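Histidine--tRNA ligase (Staphylococcus aureus, PDB 1QE0) catalyses the ATP-dependent attachment of L-histidine to tRNA(His), as a homodimeric class II aminoacyl-tRNA synthetase. Local coordinates at residues A[327-332]-A[379-384]; A[333-338]-A[369-374]. All coordinates share one frame; numbering follows the deposited sequence.

Contact 1 of 2, residues A[327-332]-A[379-384]; sequences EENLDL and GAKFTI
With CG of Lys381 turned anti to its carbonyl carbon (chi1 -72°) and every later bond extended, the lysine reaches back along 327-332 to meet Glu327, itself drawn out straight from a CG anti to the main-chain nitrogen. The two chains cross at about a right angle, and NZ of Lys381 lies 3.3 Å from OE1 of Glu327, a salt bridge whose hydrogen bond is weak, to a glutamate that is poorly ordered. Asp331 runs beside the same lysine and points the same way; its OD2 stays 4.3 Å from Lys381 NZ, beyond a salt bridge, though its charge may still favour the ammonium group.

The backbones are joined by two hydrogen bonds, Lys381 N to Leu330 O (2.8 Å) and Phe382 N to Asp331 O (3.2 Å). The loop after helix 310-319 here runs into strand 332-336 of the anticodon-binding domain's mixed sheet: Leu332 and Phe382 form a parallel bridge between this strand and strand 382-386, which follows the Schellman motif at Gly379. Asp331 O also meets the edge of the Phe382 ring, in its plane, while Phe418 makes an edge-to-face contact with that ring. Farther along the strands, Leu332 CD2 packs crosswise on Ile384 CG1 at 3.8 Å, and Leu352 and Leu348 of helix 338-353 touch Leu332 and Ile384 respectively.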
loop_
_atom_site.group_PDB
_atom_site.type_symbol
_atom_site.label_atom_id
_atom_site.label_comp_id
_atom_site.label_asym_id
_atom_site.label_seq_id
_atom_site.Cartn_x
_atom_site.Cartn_y
_atom_site.Cartn_z
ATOM N N GLU A 327 -4.168 -14.994 -9.199
ATOM C CA GLU A 327 -4.885 -15.510 -10.371
ATOM C C GLU A 327 -4.676 -14.830 -11.716
ATOM O O GLU A 327 -4.919 -15.459 -12.743
ATOM C CB GLU A 327 -6.396 -15.623 -10.122
ATOM C CG GLU A 327 -7.101 -16.502 -11.176
ATOM C CD GLU A 327 -8.612 -16.583 -11.010
ATOM O OE1 GLU A 327 -9.324 -15.896 -11.781
ATOM O OE2 GLU A 327 -9.085 -17.349 -10.132
ATOM N N GLU A 328 -4.242 -13.570 -11.707
ATOM C CA GLU A 328 -4.002 -12.750 -12.910
ATOM C C GLU A 328 -4.392 -13.363 -14.276
ATOM O O GLU A 328 -3.536 -13.603 -15.141
ATOM C CB GLU A 328 -2.541 -12.299 -12.929
ATOM C CG GLU A 328 -2.371 -10.804 -13.219
ATOM C CD GLU A 328 -1.780 -10.517 -14.586
ATOM O OE1 GLU A 328 -0.580 -10.150 -14.637
ATOM O OE2 GLU A 328 -2.513 -10.677 -15.592
ATOM N N ASN A 329 -5.699 -13.531 -14.484
ATOM C CA ASN A 329 -6.230 -14.150 -15.697
ATOM C C ASN A 329 -7.506 -13.457 -16.125
ATOM O O ASN A 329 -8.343 -13.159 -15.289
ATOM C CB ASN A 329 -6.600 -15.608 -15.393
ATOM C CG ASN A 329 -5.634 -16.600 -15.986
ATOM O OD1 ASN A 329 -4.423 -16.358 -16.044
ATOM N ND2 ASN A 329 -6.158 -17.741 -16.418
ATOM N N LEU A 330 -7.680 -13.256 -17.421
ATOM C CA LEU A 330 -8.885 -12.639 -17.946
ATOM C C LEU A 330 -9.952 -13.729 -17.946
ATOM O O LEU A 330 -9.671 -14.860 -18.308
ATOM C CB LEU A 330 -8.638 -12.203 -19.388
ATOM C CG LEU A 330 -9.342 -10.981 -19.960
ATOM C CD1 LEU A 330 -8.991 -9.756 -19.142
ATOM C CD2 LEU A 330 -8.891 -10.763 -21.373
ATOM N N ASP A 331 -11.169 -13.411 -17.539
ATOM C CA ASP A 331 -12.252 -14.397 -17.552
ATOM C C ASP A 331 -12.799 -14.722 -18.931
ATOM O O ASP A 331 -13.117 -15.849 -19.187
ATOM C CB ASP A 331 -13.448 -13.917 -16.752
ATOM C CG ASP A 331 -13.391 -14.329 -15.343
ATOM O OD1 ASP A 331 -12.997 -13.480 -14.515
ATOM O OD2 ASP A 331 -13.766 -15.495 -15.066
ATOM N N LEU A 332 -12.910 -13.740 -19.817
ATOM C CA LEU A 332 -13.501 -13.968 -21.118
ATOM C C LEU A 332 -12.893 -13.094 -22.167
ATOM O O LEU A 332 -12.859 -11.878 -21.981
ATOM C CB LEU A 332 -14.967 -13.565 -21.061
ATOM C CG LEU A 332 -15.997 -14.200 -21.998
ATOM C CD1 LEU A 332 -17.118 -13.207 -22.215
ATOM C CD2 LEU A 332 -15.397 -14.630 -23.329
ATOM N N GLY A 379 -4.401 -14.913 -20.954
ATOM C CA GLY A 379 -4.857 -15.878 -19.971
ATOM C C GLY A 379 -6.377 -16.066 -19.902
ATOM O O GLY A 379 -6.897 -16.600 -18.903
ATOM N N ALA A 380 -7.090 -15.671 -20.964
ATOM C CA ALA A 380 -8.541 -15.825 -21.045
ATOM C C ALA A 380 -8.977 -17.237 -20.703
ATOM O O ALA A 380 -8.715 -18.165 -21.463
ATOM C CB ALA A 380 -9.000 -15.509 -22.421
ATOM N N LYS A 381 -9.619 -17.414 -19.554
ATOM C CA LYS A 381 -10.075 -18.740 -19.163
ATOM C C LYS A 381 -11.015 -19.259 -20.211
ATOM O O LYS A 381 -10.998 -20.437 -20.508
ATOM C CB LYS A 381 -10.822 -18.718 -17.840
ATOM C CG LYS A 381 -9.994 -18.504 -16.618
ATOM C CD LYS A 381 -10.950 -18.342 -15.478
ATOM C CE LYS A 381 -10.241 -18.105 -14.165
ATOM N NZ LYS A 381 -11.236 -18.248 -13.036
ATOM N N PHE A 382 -11.865 -18.387 -20.736
ATOM C CA PHE A 382 -12.827 -18.764 -21.766
ATOM C C PHE A 382 -12.723 -17.853 -22.942
ATOM O O PHE A 382 -12.101 -16.799 -22.853
ATOM C CB PHE A 382 -14.240 -18.701 -21.235
ATOM C CG PHE A 382 -14.446 -19.563 -20.067
ATOM C CD1 PHE A 382 -15.003 -20.810 -20.216
ATOM C CD2 PHE A 382 -13.995 -19.167 -18.829
ATOM C CE1 PHE A 382 -15.099 -21.666 -19.130
ATOM C CE2 PHE A 382 -14.081 -20.004 -17.749
ATOM C CZ PHE A 382 -14.636 -21.262 -17.898
ATOM N N THR A 383 -13.394 -18.233 -24.023
ATOM C CA THR A 383 -13.387 -17.474 -25.255
ATOM C C THR A 383 -14.739 -17.606 -25.935
ATOM O O THR A 383 -15.539 -18.476 -25.592
ATOM C CB THR A 383 -12.268 -17.999 -26.163
ATOM O OG1 THR A 383 -11.080 -17.236 -25.951
ATOM C CG2 THR A 383 -12.628 -17.950 -27.607
ATOM N N ILE A 384 -15.049 -16.632 -26.783
ATOM C CA ILE A 384 -16.266 -16.654 -27.592
ATOM C C ILE A 384 -15.945 -15.933 -28.910
ATOM O O ILE A 384 -15.096 -15.018 -28.932
ATOM C CB ILE A 384 -17.496 -15.999 -26.924
ATOM C CG1 ILE A 384 -17.250 -14.543 -26.657
ATOM C CG2 ILE A 384 -17.906 -16.722 -25.687
ATOM C CD1 ILE A 384 -18.500 -13.868 -26.220
#

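Contact 2 of 2, residues A[333-338]-A[369-374]; sequences FIVTMG and KGQMKQ
The Phe333 ring is approached obliquely by the helix: the CG methylene of Gln374 comes to 3.6 Å from Phe333 CZ, and the backbone O of Gln371 lies 3.8 Å from Phe333 CE2. Ring and Gln374 amide planes are turned 65° apart, and the two side chains cross at about a right angle. The Gln371 amide reaches the strand with its oxygen. An in-plane lone pair of OE1 takes the N-H of Thr336 at 3.1 Å, somewhat bent (138° at the hydrogen), while Val335 CG1 sits beside the same oxygen.

Gln371 gets there because its chain is extended beyond CG, reaching from helix 369-374 to strand 333-336, whose axes run antiparallel (177°) and 8.6 Å apart. That is the strand and helix packing of the alpha/beta anticodon-binding domain of class IIa synthetases, with helix 368-377 on one side of the sheet and helix 338-353 touching Ile334 and Thr336 from the other. Met372 SD packs crosswise on Val335 CG2 at 4.0 Å.

Both ends of the buried Gln371 amide are used, since NE2 donates to Arg366 O, and this should fix its rotation. Gln374 NE2 hydrogen-bonds OD1 of Asn99 of the second subunit, so the apolar stem of one glutamine packs on Phe333 while its polar end ties the domain to the dimer partner.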
loop_
_atom_site.group_PDB
_atom_site.type_symbol
_atom_site.label_atom_id
_atom_site.label_comp_id
_atom_site.label_asym_id
_atom_site.label_seq_id
_atom_site.Cartn_x
_atom_site.Cartn_y
_atom_site.Cartn_z
ATOM N N PHE A 333 -12.415 -13.686 -23.261
ATOM C CA PHE A 333 -11.906 -12.869 -24.346
ATOM C C PHE A 333 -12.895 -12.996 -25.515
ATOM O O PHE A 333 -13.318 -14.116 -25.871
ATOM C CB PHE A 333 -10.490 -13.225 -24.747
ATOM C CG PHE A 333 -9.867 -12.214 -25.686
ATOM C CD1 PHE A 333 -9.168 -11.143 -25.186
ATOM C CD2 PHE A 333 -9.987 -12.343 -27.070
ATOM C CE1 PHE A 333 -8.596 -10.221 -26.035
ATOM C CE2 PHE A 333 -9.409 -11.412 -27.933
ATOM C CZ PHE A 333 -8.711 -10.350 -27.418
ATOM N N ILE A 334 -13.340 -11.846 -26.023
ATOM C CA ILE A 334 -14.311 -11.785 -27.112
ATOM C C ILE A 334 -13.663 -11.633 -28.488
ATOM O O ILE A 334 -12.957 -10.645 -28.747
ATOM C CB ILE A 334 -15.305 -10.642 -26.859
ATOM C CG1 ILE A 334 -16.066 -10.914 -25.557
ATOM C CG2 ILE A 334 -16.278 -10.511 -27.987
ATOM C CD1 ILE A 334 -16.863 -9.742 -25.081
ATOM N N VAL A 335 -13.869 -12.666 -29.319
ATOM C CA VAL A 335 -13.376 -12.762 -30.690
ATOM C C VAL A 335 -14.563 -12.419 -31.557
ATOM O O VAL A 335 -15.596 -13.082 -31.453
ATOM C CB VAL A 335 -12.996 -14.191 -31.016
ATOM C CG1 VAL A 335 -12.610 -14.308 -32.493
ATOM C CG2 VAL A 335 -11.887 -14.657 -30.090
ATOM N N THR A 336 -14.436 -11.385 -32.394
ATOM C CA THR A 336 -15.539 -10.928 -33.268
ATOM C C THR A 336 -15.249 -10.989 -34.767
ATOM O O THR A 336 -14.101 -10.814 -35.202
ATOM C CB THR A 336 -15.928 -9.506 -32.934
ATOM O OG1 THR A 336 -14.743 -8.699 -32.873
ATOM C CG2 THR A 336 -16.631 -9.454 -31.595
ATOM N N MET A 337 -16.298 -11.217 -35.554
ATOM C CA MET A 337 -16.167 -11.311 -37.007
ATOM C C MET A 337 -16.923 -10.195 -37.678
ATOM O O MET A 337 -18.148 -10.171 -37.665
ATOM C CB MET A 337 -16.709 -12.647 -37.509
ATOM C CG MET A 337 -16.141 -13.847 -36.786
ATOM S SD MET A 337 -14.382 -13.683 -36.645
ATOM C CE MET A 337 -13.898 -14.459 -38.143
ATOM N N GLY A 338 -16.200 -9.253 -38.253
ATOM C CA GLY A 338 -16.880 -8.155 -38.920
ATOM C C GLY A 338 -17.507 -7.097 -38.010
ATOM O O GLY A 338 -17.811 -7.384 -36.850
ATOM N N LYS A 369 -6.919 -16.518 -35.739
ATOM C CA LYS A 369 -5.744 -17.110 -35.114
ATOM C C LYS A 369 -5.116 -16.102 -34.172
ATOM O O LYS A 369 -4.812 -16.425 -33.032
ATOM C CB LYS A 369 -4.722 -17.571 -36.165
ATOM C CG LYS A 369 -3.504 -18.299 -35.581
ATOM C CD LYS A 369 -2.570 -18.874 -36.672
ATOM C CE LYS A 369 -1.465 -19.788 -36.065
ATOM N NZ LYS A 369 -0.524 -20.474 -37.048
ATOM N N GLY A 370 -5.070 -14.850 -34.624
ATOM C CA GLY A 370 -4.470 -13.749 -33.877
ATOM C C GLY A 370 -5.271 -13.307 -32.678
ATOM O O GLY A 370 -4.725 -12.842 -31.664
ATOM N N GLN A 371 -6.585 -13.376 -32.811
ATOM C CA GLN A 371 -7.427 -13.033 -31.696
ATOM C C GLN A 371 -7.319 -14.159 -30.674
ATOM O O GLN A 371 -7.071 -13.897 -29.497
ATOM C CB GLN A 371 -8.855 -12.815 -32.157
ATOM C CG GLN A 371 -9.055 -11.422 -32.745
ATOM C CD GLN A 371 -10.445 -11.218 -33.194
ATOM O OE1 GLN A 371 -11.365 -11.394 -32.419
ATOM N NE2 GLN A 371 -10.632 -10.944 -34.468
ATOM N N MET A 372 -7.424 -15.406 -31.140
ATOM C CA MET A 372 -7.311 -16.582 -30.286
ATOM C C MET A 372 -5.966 -16.615 -29.563
ATOM O O MET A 372 -5.888 -17.015 -28.400
ATOM C CB MET A 372 -7.473 -17.844 -31.095
ATOM C CG MET A 372 -8.822 -17.997 -31.725
ATOM S SD MET A 372 -10.167 -18.276 -30.575
ATOM C CE MET A 372 -9.374 -19.024 -29.183
ATOM N N LYS A 373 -4.903 -16.203 -30.238
ATOM C CA LYS A 373 -3.606 -16.160 -29.583
ATOM C C LYS A 373 -3.631 -15.107 -28.454
ATOM O O LYS A 373 -3.142 -15.352 -27.361
ATOM C CB LYS A 373 -2.497 -15.830 -30.597
ATOM C CG LYS A 373 -2.247 -16.930 -31.590
ATOM C CD LYS A 373 -1.058 -16.631 -32.475
ATOM C CE LYS A 373 -0.755 -17.840 -33.384
ATOM N NZ LYS A 373 0.508 -17.704 -34.181
ATOM N N GLN A 374 -4.228 -13.947 -28.723
ATOM C CA GLN A 374 -4.299 -12.867 -27.753
ATOM C C GLN A 374 -5.068 -13.363 -26.554
ATOM O O GLN A 374 -4.635 -13.184 -25.398
ATOM C CB GLN A 374 -4.946 -11.639 -28.386
ATOM C CG GLN A 374 -5.129 -10.419 -27.470
ATOM C CD GLN A 374 -3.849 -9.766 -26.937
ATOM O OE1 GLN A 374 -2.726 -10.072 -27.343
ATOM N NE2 GLN A 374 -4.034 -8.857 -26.000
#

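Contacts 1 and 2, their centres 13 Å apart, reach the same mixed sheet, in which strands 332-336 and 382-386 are neighbours; they lie about 30 and 40 Å, centre to centre, from the middle of the chain. Helix 368-377 leads through the turn at Gly379 into strand 382-386. The parallel pairing begun in contact 1 continues beyond it: Phe382 O is 3.2 Å from Phe333 N and Ile384 O is 2.7 Å from Val335 N, both probable hydrogen bonds. On the helix-368-377 side of the sheet, Ala380 CB packs against Phe333 CB at 3.6 Å, and Thr383 CG2 against Met372 CE. Each contact also reaches the second subunit, through Glu328 to its Lys36 and Gln374 to its Asn99.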